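Local coordinates for protein zinc chaperone AztD (Citrobacter koseri, PDB 6CMK) that carries zinc in the periplasm as a chaperone and hands one zinc ion directly to the solute-binding protein AztC of the AztABCD transport system, at residues B[196-201]-B[243-248]; B[208-213]-B[232-237]; B[51-56]-B[356-361]; B[35-40]-B[107-112]. One frame throughout, in Å; residues are numbered along the deposited sequence.

Interaction 1: residues B[196-201]-B[243-248]; sequences ARVVDL and PVIRHL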
loop_
_atom_site.group_PDB
_atom_site.type_symbol
_atom_site.label_atom_id
_atom_site.label_comp_id
_atom_site.label_asym_id
_atom_site.label_seq_id
_atom_site.Cartn_x
_atom_site.Cartn_y
_atom_site.Cartn_z
ATOM N N ALA B 196 26.244 12.423 6.937
ATOM C CA ALA B 196 25.604 11.166 7.291
ATOM C C ALA B 196 26.439 10.025 6.741
ATOM O O ALA B 196 27.203 10.194 5.789
ATOM C CB ALA B 196 24.176 11.071 6.745
ATOM N N ARG B 197 26.270 8.847 7.338
ATOM C CA ARG B 197 26.974 7.671 6.859
ATOM C C ARG B 197 26.116 6.429 7.029
ATOM O O ARG B 197 25.237 6.364 7.893
ATOM C CB ARG B 197 28.308 7.467 7.587
ATOM C CG ARG B 197 28.194 7.217 9.085
ATOM C CD ARG B 197 29.535 6.756 9.661
ATOM N NE ARG B 197 30.584 7.763 9.534
ATOM C CZ ARG B 197 31.072 8.499 10.534
ATOM N NH1 ARG B 197 30.620 8.362 11.772
ATOM N NH2 ARG B 197 32.033 9.384 10.294
ATOM N N VAL B 198 26.399 5.440 6.196
ATOM C CA VAL B 198 25.828 4.108 6.353
ATOM C C VAL B 198 26.615 3.367 7.425
ATOM O O VAL B 198 27.850 3.406 7.438
ATOM C CB VAL B 198 25.865 3.348 5.017
ATOM C CG1 VAL B 198 25.304 1.939 5.186
ATOM C CG2 VAL B 198 25.100 4.111 3.933
ATOM N N VAL B 199 25.905 2.699 8.335
ATOM C CA VAL B 199 26.525 1.766 9.267
ATOM C C VAL B 199 25.759 0.451 9.211
ATOM O O VAL B 199 24.567 0.425 8.890
ATOM C CB VAL B 199 26.568 2.314 10.717
ATOM C CG1 VAL B 199 27.385 3.598 10.781
ATOM C CG2 VAL B 199 25.159 2.518 11.272
ATOM N N ASP B 200 26.451 -0.655 9.496
ATOM C CA ASP B 200 25.725 -1.898 9.709
ATOM C C ASP B 200 25.164 -1.878 11.129
ATOM O O ASP B 200 25.304 -0.890 11.858
ATOM C CB ASP B 200 26.604 -3.117 9.406
ATOM C CG ASP B 200 27.740 -3.299 10.378
ATOM O OD1 ASP B 200 27.676 -2.776 11.506
ATOM O OD2 ASP B 200 28.714 -3.995 10.000
ATOM N N LEU B 201 24.471 -2.945 11.533
ATOM C CA LEU B 201 23.760 -2.856 12.800
ATOM C C LEU B 201 24.653 -3.176 13.987
ATOM O O LEU B 201 24.188 -3.112 15.128
ATOM C CB LEU B 201 22.515 -3.747 12.785
ATOM C CG LEU B 201 21.460 -3.334 11.750
ATOM C CD1 LEU B 201 20.311 -4.315 11.755
ATOM C CD2 LEU B 201 20.939 -1.915 12.004
ATOM N N PRO B 243 22.240 0.579 1.744
ATOM C CA PRO B 243 21.618 1.808 1.240
ATOM C C PRO B 243 22.629 2.647 0.477
ATOM O O PRO B 243 23.843 2.560 0.706
ATOM C CB PRO B 243 21.123 2.525 2.502
ATOM C CG PRO B 243 21.543 1.736 3.655
ATOM C CD PRO B 243 22.150 0.440 3.205
ATOM N N VAL B 244 22.112 3.446 -0.456
ATOM C CA VAL B 244 22.915 4.328 -1.294
ATOM C C VAL B 244 22.503 5.769 -1.022
ATOM O O VAL B 244 21.317 6.110 -1.110
ATOM C CB VAL B 244 22.757 3.990 -2.787
ATOM C CG1 VAL B 244 23.556 4.968 -3.645
ATOM C CG2 VAL B 244 23.198 2.556 -3.052
ATOM N N ILE B 245 23.489 6.613 -0.723
ATOM C CA ILE B 245 23.279 8.032 -0.446
ATOM C C ILE B 245 23.769 8.832 -1.645
ATOM O O ILE B 245 24.914 8.667 -2.084
ATOM C CB ILE B 245 24.028 8.479 0.825
ATOM C CG1 ILE B 245 23.617 7.656 2.047
ATOM C CG2 ILE B 245 23.801 9.971 1.083
ATOM C CD1 ILE B 245 24.523 7.890 3.253
ATOM N N ARG B 246 22.926 9.720 -2.155
ATOM C CA ARG B 246 23.369 10.685 -3.145
ATOM C C ARG B 246 23.033 12.087 -2.657
ATOM O O ARG B 246 22.133 12.285 -1.841
ATOM C CB ARG B 246 22.742 10.420 -4.520
ATOM C CG ARG B 246 21.247 10.663 -4.635
ATOM C CD ARG B 246 20.825 10.579 -6.099
ATOM N NE ARG B 246 19.404 10.853 -6.315
ATOM C CZ ARG B 246 18.913 11.917 -6.952
ATOM N NH1 ARG B 246 19.714 12.847 -7.458
ATOM N NH2 ARG B 246 17.600 12.048 -7.091
ATOM N N HIS B 247 23.781 13.062 -3.155
ATOM C CA HIS B 247 23.596 14.454 -2.765
ATOM C C HIS B 247 22.930 15.206 -3.903
ATOM O O HIS B 247 23.389 15.140 -5.048
ATOM C CB HIS B 247 24.927 15.118 -2.408
ATOM C CG HIS B 247 24.789 16.548 -1.982
ATOM N ND1 HIS B 247 25.109 17.606 -2.805
ATOM C CD2 HIS B 247 24.367 17.093 -0.816
ATOM C CE1 HIS B 247 24.893 18.742 -2.164
ATOM N NE2 HIS B 247 24.442 18.459 -0.955
ATOM N N LEU B 248 21.845 15.906 -3.585
ATOM C CA LEU B 248 21.165 16.777 -4.530
ATOM C C LEU B 248 21.355 18.222 -4.079
ATOM O O LEU B 248 20.710 18.651 -3.109
ATOM C CB LEU B 248 19.681 16.424 -4.615
ATOM C CG LEU B 248 18.814 17.336 -5.489
ATOM C CD1 LEU B 248 19.294 17.306 -6.931
ATOM C CD2 LEU B 248 17.356 16.914 -5.376
#

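Interaction 2: residues B[208-213]-B[232-237]; sequences DDALCP and GLLLIT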
loop_
_atom_site.group_PDB
_atom_site.type_symbol
_atom_site.label_atom_id
_atom_site.label_comp_id
_atom_site.label_asym_id
_atom_site.label_seq_id
_atom_site.Cartn_x
_atom_site.Cartn_y
_atom_site.Cartn_z
ATOM N N ASP B 208 31.753 5.372 2.234
ATOM C CA ASP B 208 32.276 6.709 2.475
ATOM C C ASP B 208 31.244 7.592 3.166
ATOM O O ASP B 208 30.035 7.455 2.961
ATOM C CB ASP B 208 32.702 7.377 1.167
ATOM C CG ASP B 208 33.873 6.677 0.514
ATOM O OD1 ASP B 208 34.669 6.047 1.240
ATOM O OD2 ASP B 208 33.997 6.762 -0.725
ATOM N N ASP B 209 31.748 8.511 3.986
ATOM C CA ASP B 209 30.899 9.534 4.581
ATOM C C ASP B 209 30.298 10.422 3.500
ATOM O O ASP B 209 30.977 10.829 2.556
ATOM C CB ASP B 209 31.707 10.393 5.558
ATOM C CG ASP B 209 32.080 9.648 6.819
ATOM O OD1 ASP B 209 31.545 8.545 7.041
ATOM O OD2 ASP B 209 32.916 10.171 7.592
ATOM N N ALA B 210 29.017 10.728 3.650
ATOM C CA ALA B 210 28.349 11.713 2.812
ATOM C C ALA B 210 28.342 13.041 3.558
ATOM O O ALA B 210 27.528 13.240 4.466
ATOM C CB ALA B 210 26.932 11.262 2.478
ATOM N N LEU B 211 29.230 13.954 3.161
ATOM C CA LEU B 211 29.295 15.257 3.806
ATOM C C LEU B 211 28.090 16.104 3.422
ATOM O O LEU B 211 27.667 16.134 2.262
ATOM C CB LEU B 211 30.588 15.987 3.433
ATOM C CG LEU B 211 31.729 15.932 4.453
ATOM C CD1 LEU B 211 32.149 14.507 4.720
ATOM C CD2 LEU B 211 32.922 16.736 3.973
ATOM N N CYS B 212 27.542 16.797 4.410
ATOM C CA CYS B 212 26.385 17.665 4.245
ATOM C C CYS B 212 26.392 18.613 5.438
ATOM O O CYS B 212 25.778 18.321 6.474
ATOM C CB CYS B 212 25.083 16.858 4.165
ATOM S SG CYS B 212 23.782 17.566 3.082
ATOM N N PRO B 213 27.101 19.736 5.343
ATOM C CA PRO B 213 27.288 20.596 6.520
ATOM C C PRO B 213 25.970 21.121 7.067
ATOM O O PRO B 213 25.072 21.501 6.315
ATOM C CB PRO B 213 28.167 21.736 5.993
ATOM C CG PRO B 213 28.062 21.679 4.511
ATOM C CD PRO B 213 27.789 20.258 4.153
ATOM N N GLY B 232 22.248 21.188 0.294
ATOM C CA GLY B 232 21.285 20.443 -0.503
ATOM C C GLY B 232 20.608 19.381 0.344
ATOM O O GLY B 232 20.511 19.511 1.565
ATOM N N LEU B 233 20.140 18.337 -0.334
ATOM C CA LEU B 233 19.533 17.189 0.319
ATOM C C LEU B 233 20.370 15.951 0.048
ATOM O O LEU B 233 20.884 15.770 -1.059
ATOM C CB LEU B 233 18.100 16.928 -0.183
ATOM C CG LEU B 233 17.133 18.110 -0.267
ATOM C CD1 LEU B 233 15.736 17.645 -0.681
ATOM C CD2 LEU B 233 17.061 18.874 1.041
ATOM N N LEU B 234 20.503 15.109 1.064
ATOM C CA LEU B 234 20.972 13.748 0.878
ATOM C C LEU B 234 19.738 12.908 0.601
ATOM O O LEU B 234 18.735 13.029 1.310
ATOM C CB LEU B 234 21.702 13.228 2.110
ATOM C CG LEU B 234 22.968 13.957 2.540
ATOM C CD1 LEU B 234 23.537 13.270 3.759
ATOM C CD2 LEU B 234 24.008 14.005 1.433
ATOM N N LEU B 235 19.798 12.090 -0.443
ATOM C CA LEU B 235 18.685 11.245 -0.843
ATOM C C LEU B 235 19.134 9.803 -0.707
ATOM O O LEU B 235 20.194 9.440 -1.219
ATOM C CB LEU B 235 18.251 11.542 -2.279
ATOM C CG LEU B 235 17.716 12.959 -2.500
ATOM C CD1 LEU B 235 17.369 13.199 -3.950
ATOM C CD2 LEU B 235 16.503 13.223 -1.620
ATOM N N ILE B 236 18.344 9.001 0.000
ATOM C CA ILE B 236 18.724 7.639 0.378
ATOM C C ILE B 236 17.719 6.658 -0.207
ATOM O O ILE B 236 16.508 6.858 -0.094
ATOM C CB ILE B 236 18.784 7.469 1.911
ATOM C CG1 ILE B 236 19.574 8.613 2.573
ATOM C CG2 ILE B 236 19.408 6.120 2.282
ATOM C CD1 ILE B 236 19.344 8.697 4.063
ATOM N N THR B 237 18.230 5.576 -0.796
ATOM C CA THR B 237 17.415 4.452 -1.245
ATOM C C THR B 237 18.127 3.164 -0.868
ATOM O O THR B 237 19.347 3.146 -0.696
ATOM C CB THR B 237 17.200 4.446 -2.758
ATOM O OG1 THR B 237 18.473 4.461 -3.405
ATOM C CG2 THR B 237 16.392 5.650 -3.214
#

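Interaction 3: residues B[51-56]-B[356-361]; sequences IDALDG and AVADNK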
loop_
_atom_site.group_PDB
_atom_site.type_symbol
_atom_site.label_atom_id
_atom_site.label_comp_id
_atom_site.label_asym_id
_atom_site.label_seq_id
_atom_site.Cartn_x
_atom_site.Cartn_y
_atom_site.Cartn_z
ATOM N N ILE B 51 -9.155 10.787 19.782
ATOM C CA ILE B 51 -10.465 11.283 19.393
ATOM C C ILE B 51 -10.854 10.594 18.099
ATOM O O ILE B 51 -10.014 10.393 17.217
ATOM C CB ILE B 51 -10.437 12.817 19.240
ATOM C CG1 ILE B 51 -10.254 13.439 20.635
ATOM C CG2 ILE B 51 -11.693 13.349 18.534
ATOM C CD1 ILE B 51 -10.384 14.943 20.694
ATOM N N ASP B 52 -12.122 10.208 18.002
ATOM C CA ASP B 52 -12.662 9.716 16.741
ATOM C C ASP B 52 -12.719 10.871 15.750
ATOM O O ASP B 52 -13.414 11.862 15.985
ATOM C CB ASP B 52 -14.047 9.114 16.967
ATOM C CG ASP B 52 -14.619 8.448 15.725
ATOM O OD1 ASP B 52 -14.279 8.834 14.583
ATOM O OD2 ASP B 52 -15.428 7.518 15.896
ATOM N N ALA B 53 -11.968 10.759 14.656
ATOM C CA ALA B 53 -11.852 11.880 13.729
ATOM C C ALA B 53 -13.171 12.172 13.024
ATOM O O ALA B 53 -13.404 13.305 12.589
ATOM C CB ALA B 53 -10.771 11.600 12.687
ATOM N N LEU B 54 -14.036 11.170 12.884
ATOM C CA LEU B 54 -15.217 11.342 12.045
ATOM C C LEU B 54 -16.348 12.070 12.772
ATOM O O LEU B 54 -17.161 12.737 12.121
ATOM C CB LEU B 54 -15.670 9.974 11.524
ATOM C CG LEU B 54 -14.553 9.129 10.883
ATOM C CD1 LEU B 54 -15.103 7.851 10.264
ATOM C CD2 LEU B 54 -13.756 9.906 9.834
ATOM N N ASP B 55 -16.419 11.983 14.102
ATOM C CA ASP B 55 -17.448 12.705 14.846
ATOM C C ASP B 55 -16.937 13.402 16.101
ATOM O O ASP B 55 -17.732 14.044 16.797
ATOM C CB ASP B 55 -18.600 11.760 15.233
ATOM C CG ASP B 55 -18.171 10.681 16.203
ATOM O OD1 ASP B 55 -16.989 10.660 16.606
ATOM O OD2 ASP B 55 -19.025 9.855 16.573
ATOM N N GLY B 56 -15.654 13.288 16.427
ATOM C CA GLY B 56 -15.086 14.087 17.486
ATOM C C GLY B 56 -15.252 13.561 18.893
ATOM O O GLY B 56 -14.906 14.280 19.837
ATOM N N ALA B 356 -3.375 18.180 10.901
ATOM C CA ALA B 356 -3.453 16.772 10.514
ATOM C C ALA B 356 -4.539 16.590 9.461
ATOM O O ALA B 356 -5.418 17.431 9.295
ATOM C CB ALA B 356 -3.748 15.852 11.708
ATOM N N VAL B 357 -4.476 15.462 8.750
ATOM C CA VAL B 357 -5.472 15.124 7.735
ATOM C C VAL B 357 -6.010 13.727 8.018
ATOM O O VAL B 357 -5.231 12.797 8.238
ATOM C CB VAL B 357 -4.889 15.180 6.310
ATOM C CG1 VAL B 357 -5.996 14.927 5.283
ATOM C CG2 VAL B 357 -4.219 16.517 6.041
ATOM N N ALA B 358 -7.336 13.581 7.991
ATOM C CA ALA B 358 -7.984 12.283 8.130
ATOM C C ALA B 358 -9.173 12.235 7.187
ATOM O O ALA B 358 -10.018 13.134 7.209
ATOM C CB ALA B 358 -8.454 12.022 9.566
ATOM N N ASP B 359 -9.235 11.182 6.367
ATOM C CA ASP B 359 -10.343 10.946 5.434
ATOM C C ASP B 359 -10.477 12.189 4.557
ATOM O O ASP B 359 -9.502 12.562 3.886
ATOM C CB ASP B 359 -11.594 10.563 6.232
ATOM C CG ASP B 359 -12.615 9.818 5.398
ATOM O OD1 ASP B 359 -12.242 9.277 4.335
ATOM O OD2 ASP B 359 -13.794 9.776 5.802
ATOM N N ASN B 360 -11.624 12.854 4.535
ATOM C CA ASN B 360 -11.816 14.024 3.687
ATOM C C ASN B 360 -11.859 15.310 4.503
ATOM O O ASN B 360 -12.512 16.282 4.117
ATOM C CB ASN B 360 -13.085 13.852 2.860
ATOM C CG ASN B 360 -13.008 12.642 1.944
ATOM O OD1 ASN B 360 -11.920 12.244 1.506
ATOM N ND2 ASN B 360 -14.159 12.038 1.661
ATOM N N LYS B 361 -11.155 15.324 5.632
ATOM C CA LYS B 361 -11.169 16.447 6.552
ATOM C C LYS B 361 -9.749 16.846 6.926
ATOM O O LYS B 361 -8.832 16.014 6.986
ATOM C CB LYS B 361 -11.954 16.113 7.825
ATOM C CG LYS B 361 -13.437 15.953 7.597
ATOM C CD LYS B 361 -14.117 15.400 8.831
ATOM C CE LYS B 361 -15.625 15.569 8.759
ATOM N NZ LYS B 361 -16.277 15.286 10.067
HETATM O O HOH W 1 -14.882 15.735 12.739
#

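Interaction 4: residues B[35-40]-B[107-112]; sequences AWRLFI and IDIDAP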
loop_
_atom_site.group_PDB
_atom_site.type_symbol
_atom_site.label_atom_id
_atom_site.label_comp_id
_atom_site.label_asym_id
_atom_site.label_seq_id
_atom_site.Cartn_x
_atom_site.Cartn_y
_atom_site.Cartn_z
ATOM N N ALA B 35 -12.859 4.099 9.583
ATOM C CA ALA B 35 -12.458 4.495 10.927
ATOM C C ALA B 35 -11.180 5.307 10.847
ATOM O O ALA B 35 -10.207 4.880 10.215
ATOM C CB ALA B 35 -12.261 3.278 11.839
ATOM N N TRP B 36 -11.199 6.478 11.481
ATOM C CA TRP B 36 -10.029 7.339 11.584
ATOM C C TRP B 36 -9.957 7.909 12.993
ATOM O O TRP B 36 -10.987 8.227 13.596
ATOM C CB TRP B 36 -10.071 8.497 10.589
ATOM C CG TRP B 36 -9.987 8.116 9.126
ATOM C CD1 TRP B 36 -10.976 7.567 8.367
ATOM C CD2 TRP B 36 -8.873 8.309 8.253
ATOM N NE1 TRP B 36 -10.548 7.394 7.072
ATOM C CE2 TRP B 36 -9.255 7.838 6.977
ATOM C CE3 TRP B 36 -7.589 8.821 8.422
ATOM C CZ2 TRP B 36 -8.400 7.876 5.889
ATOM C CZ3 TRP B 36 -6.744 8.855 7.333
ATOM C CH2 TRP B 36 -7.155 8.381 6.085
ATOM N N ARG B 37 -8.736 8.058 13.504
ATOM C CA ARG B 37 -8.519 8.516 14.867
ATOM C C ARG B 37 -7.445 9.587 14.903
ATOM O O ARG B 37 -6.454 9.512 14.172
ATOM C CB ARG B 37 -8.135 7.345 15.764
ATOM C CG ARG B 37 -9.315 6.440 16.006
ATOM C CD ARG B 37 -8.941 5.149 16.680
ATOM N NE ARG B 37 -10.122 4.312 16.820
ATOM C CZ ARG B 37 -10.153 3.155 17.463
ATOM N NH1 ARG B 37 -9.058 2.678 18.027
ATOM N NH2 ARG B 37 -11.289 2.474 17.538
ATOM N N LEU B 38 -7.675 10.593 15.741
ATOM C CA LEU B 38 -6.705 11.632 16.034
ATOM C C LEU B 38 -5.990 11.309 17.333
ATOM O O LEU B 38 -6.606 10.848 18.297
ATOM C CB LEU B 38 -7.373 12.999 16.186
ATOM C CG LEU B 38 -8.345 13.429 15.094
ATOM C CD1 LEU B 38 -8.995 14.770 15.473
ATOM C CD2 LEU B 38 -7.617 13.517 13.777
ATOM N N PHE B 39 -4.699 11.604 17.367
ATOM C CA PHE B 39 -3.903 11.519 18.581
ATOM C C PHE B 39 -3.317 12.897 18.822
ATOM O O PHE B 39 -2.634 13.441 17.949
ATOM C CB PHE B 39 -2.830 10.437 18.439
ATOM C CG PHE B 39 -3.414 9.073 18.249
ATOM C CD1 PHE B 39 -3.894 8.691 17.013
ATOM C CD2 PHE B 39 -3.550 8.205 19.316
ATOM C CE1 PHE B 39 -4.470 7.456 16.830
ATOM C CE2 PHE B 39 -4.124 6.962 19.138
ATOM C CZ PHE B 39 -4.583 6.592 17.897
ATOM N N ILE B 40 -3.624 13.476 19.983
ATOM C CA ILE B 40 -3.382 14.890 20.235
ATOM C C ILE B 40 -2.633 15.025 21.549
ATOM O O ILE B 40 -3.121 14.586 22.598
ATOM C CB ILE B 40 -4.686 15.699 20.283
ATOM C CG1 ILE B 40 -5.546 15.438 19.040
ATOM C CG2 ILE B 40 -4.369 17.176 20.385
ATOM C CD1 ILE B 40 -6.908 14.910 19.391
ATOM N N ILE B 107 -10.287 -4.358 7.675
ATOM C CA ILE B 107 -9.960 -3.417 8.749
ATOM C C ILE B 107 -10.236 -4.087 10.091
ATOM O O ILE B 107 -11.325 -4.633 10.316
ATOM C CB ILE B 107 -10.731 -2.087 8.608
ATOM C CG1 ILE B 107 -10.240 -1.075 9.651
ATOM C CG2 ILE B 107 -12.240 -2.292 8.716
ATOM C CD1 ILE B 107 -10.870 0.321 9.514
ATOM N N ASP B 108 -9.234 -4.056 10.972
ATOM C CA ASP B 108 -9.324 -4.569 12.336
ATOM C C ASP B 108 -9.379 -3.386 13.289
ATOM O O ASP B 108 -8.439 -2.583 13.326
ATOM C CB ASP B 108 -8.121 -5.443 12.679
ATOM C CG ASP B 108 -8.070 -6.730 11.875
ATOM O OD1 ASP B 108 -9.113 -7.154 11.337
ATOM O OD2 ASP B 108 -6.974 -7.322 11.796
ATOM N N ILE B 109 -10.450 -3.296 14.075
ATOM C CA ILE B 109 -10.691 -2.158 14.956
ATOM C C ILE B 109 -10.742 -2.655 16.392
ATOM O O ILE B 109 -11.529 -3.549 16.724
ATOM C CB ILE B 109 -11.985 -1.410 14.592
ATOM C CG1 ILE B 109 -11.872 -0.806 13.192
ATOM C CG2 ILE B 109 -12.264 -0.301 15.601
ATOM C CD1 ILE B 109 -13.187 -0.351 12.621
ATOM N N ASP B 110 -9.916 -2.060 17.246
ATOM C CA ASP B 110 -9.949 -2.317 18.678
ATOM C C ASP B 110 -9.810 -0.988 19.402
ATOM O O ASP B 110 -9.508 0.042 18.792
ATOM C CB ASP B 110 -8.828 -3.274 19.102
ATOM C CG ASP B 110 -8.837 -4.566 18.314
ATOM O OD1 ASP B 110 -9.889 -5.240 18.297
ATOM O OD2 ASP B 110 -7.799 -4.902 17.703
ATOM N N ALA B 111 -10.032 -1.012 20.716
ATOM C CA ALA B 111 -9.819 0.188 21.506
ATOM C C ALA B 111 -8.344 0.577 21.455
ATOM O O ALA B 111 -7.474 -0.299 21.428
ATOM C CB ALA B 111 -10.238 -0.023 22.960
ATOM N N PRO B 112 -8.026 1.868 21.426
ATOM C CA PRO B 112 -6.622 2.272 21.530
ATOM C C PRO B 112 -6.094 1.907 22.907
ATOM O O PRO B 112 -6.845 1.838 23.879
ATOM C CB PRO B 112 -6.671 3.791 21.320
ATOM C CG PRO B 112 -8.044 4.173 21.803
ATOM C CD PRO B 112 -8.936 3.024 21.428
#

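Interaction 1: residues B[196-201]-B[243-248]
Two adjacent blades of the beta-propeller face each other where Val198, on strand 195-200, turns its two methyls to Pro243 and Ile245 of strand 244-249 and the turn leading into it. The first torsion, at 178°, puts CG1 anti to the backbone N. CG1 meets the CD and CG carbons of the Pro243 ring, 4.0 Å from CD, while CG2 lies between Pro243 O (3.8 Å) and Ile245 CD1 (3.9 Å). The side chains of Val198 and Ile245 run alongside each other, pointing opposite ways.

In propeller terms, each strand is hydrogen-bonded within its own sheet and no hydrogen bond crosses between these two. Their axes run almost exactly antiparallel, at 177°, but come no nearer than 8.2 Å, so side chains, not backbone bonds, bridge the gap. Tyr178 touches both Val198 and Pro243, filling in beside them from strand 178-183. Further along, Ile245 CD1 also reaches the backbone of the first blade, 4.3 Å from Ala196 O, while the methyl of Ala196 points toward strand 244-249 and packs on Leu234 of the neighbouring strand 232-237.

Interaction 2: residues B[208-213]-B[232-237]
Asp209 OD1 is gripped by two cations, Arg197 NE and Lys205 NZ, just ahead of the point where Ala210 and Cys212 turn their side chains onto Leu234. Both of these partners lie in the same blade as strand 208-211, so the charges stay on its own side; what that strand offers to the next blade is apolar. Leu234 reaches across from strand 232-237 with CG anti to its own carbonyl carbon (chi1 -62°), and its forked end meets two residues. Both methyls touch Ala210 CB, CD2 at 4.1 Å. The branch point itself, CG, comes up to Cys212 SG at 3.7 Å, and Cys212 CB fits alongside, 3.9 Å from Leu234 CD1.

Here the chain leaves one propeller blade and enters the next, since Cys212 lies between the end of strand 208-211 and the first strand, 218-221, of the following sheet. Its sulfur forms a disulfide with Cys229, in the turn between strands 224-228 and 232-237, so the connecting segment is tied covalently to the blade it is about to build. The same sulfur passes 4.1 Å from Gly232 O, a plain van der Waals contact. His247 of strand 244-249 touches both Cys212 and Leu234, and Ile245 of that strand packs on Ala210. A few residues on is His216, a ligand of the first high-affinity zinc site, its side chain about 10 Å from that of Cys212.

Interaction 3: residues B[51-56]-B[356-361]
An Asx turn and a tight hairpin meet where Ala53 packs on Ala358 and Leu54 on Asp359, with Lys361 reaching across. The Asx turn starts at the last residue of strand 47-52: Asp52 OD1 accepts from Leu54 N at 2.9 Å, on the anti side of the carboxylate and 28° out of its plane. Opposite it is the type II' turn from Ala358 to Lys361, which joins strands 355-358 and 361-366. Its end residues are paired in both directions, Lys361 N to Ala358 O at 2.9 Å and Ala358 N to Lys361 O.

The methyls of the two alanines touch directly, Ala53 CB to Ala358 CB at 3.9 Å, and the side chain of Leu54 crosses that of Asp359 at about a right angle with Leu54 CD2 4.0 Å from Asp359 OD2. The segments are 300 residues apart in sequence yet adjoin because the propeller ring closes here. The blade holding 47-52 takes three strands from the N-terminal end and its fourth, 392-403, from the C-terminal end, so it sits beside the blade begun by 355-358. Trp36 lies against Ala53, Ala358 and Asp359 at this seam, and His347 of the second subunit packs on Asp359.

Lys361 spans the gap with a chain extended beyond CG. Its NZ makes only a weak, 3.4 Å bond to Leu54 O, but donates to a water at 3.0 Å. That water in turn donates to Ala53 O at 2.8 Å, a carbonyl that also accepts from Tyr363 OH.

Interaction 4: residues B[35-40]-B[107-112]
Arg37 puts its guanidinium against the backbone carbonyl of Asp110, linking the propeller blade closed by both chain ends to the one that follows it. The main bond runs from NH1 to Asp110 O, 2.8 Å long with an N-H...O angle of 157°. The oxygen lies close to the guanidinium plane, and the donor sits nearly in line with the C=O bond, at 165°. NH2 adds a weak second bond to the same oxygen at 3.3 Å, so one carbonyl takes both terminal nitrogens. Around this pair, Pro112 CD comes obliquely to 3.4 Å from NH1, and Ile109 CG2 lies 3.5 Å from NH2.

Arg37 gets there on a chain extended from CG to NE, leaving strand 32-42 toward the loop that follows strand 105-109. NH1 has a further partner in Ser94 O, on strand 88-100 of the second blade, which probably helps to fix the rotation of the guanidinium. Ile96 of that strand packs against both Arg37 and Ala35.

The two strand axes are inclined at 50°, and Ala35 faces Ile109 across the contact. Strand 105-109 itself carries Asp106, a ligand of the second high-affinity zinc site, and strand 32-42 pairs with 392-403, just before His405, another ligand. Ile107 has its side chain about 9 Å from a bound zinc ion. At this end Ala35 CB rests against two isoleucine CD1 methyls, 3.8 Å from Ile109 CD1 and 4.0 Å from Ile107 CD1.

The four contacts fall into two pairs on opposite sides of the chain's centre, with contact centres 35 to 37 Å apart. Interactions 1 and 2, centres 7 Å apart, describe one blade junction: interaction 2 is nested within the chain loop closed by interaction 1, and Leu248 N lies 2.7 Å from Leu233 O, a probable hydrogen bond. The side chains of Ala196 and Cys212 are about 11 and 10 Å from that of His216 of the first zinc site. Interactions 3 and 4, centres 10 Å apart, share the blade where the ring closes and join it to the blades on its two sides. Interaction 4 approaches the second zinc site, whose zinc goes to AztC.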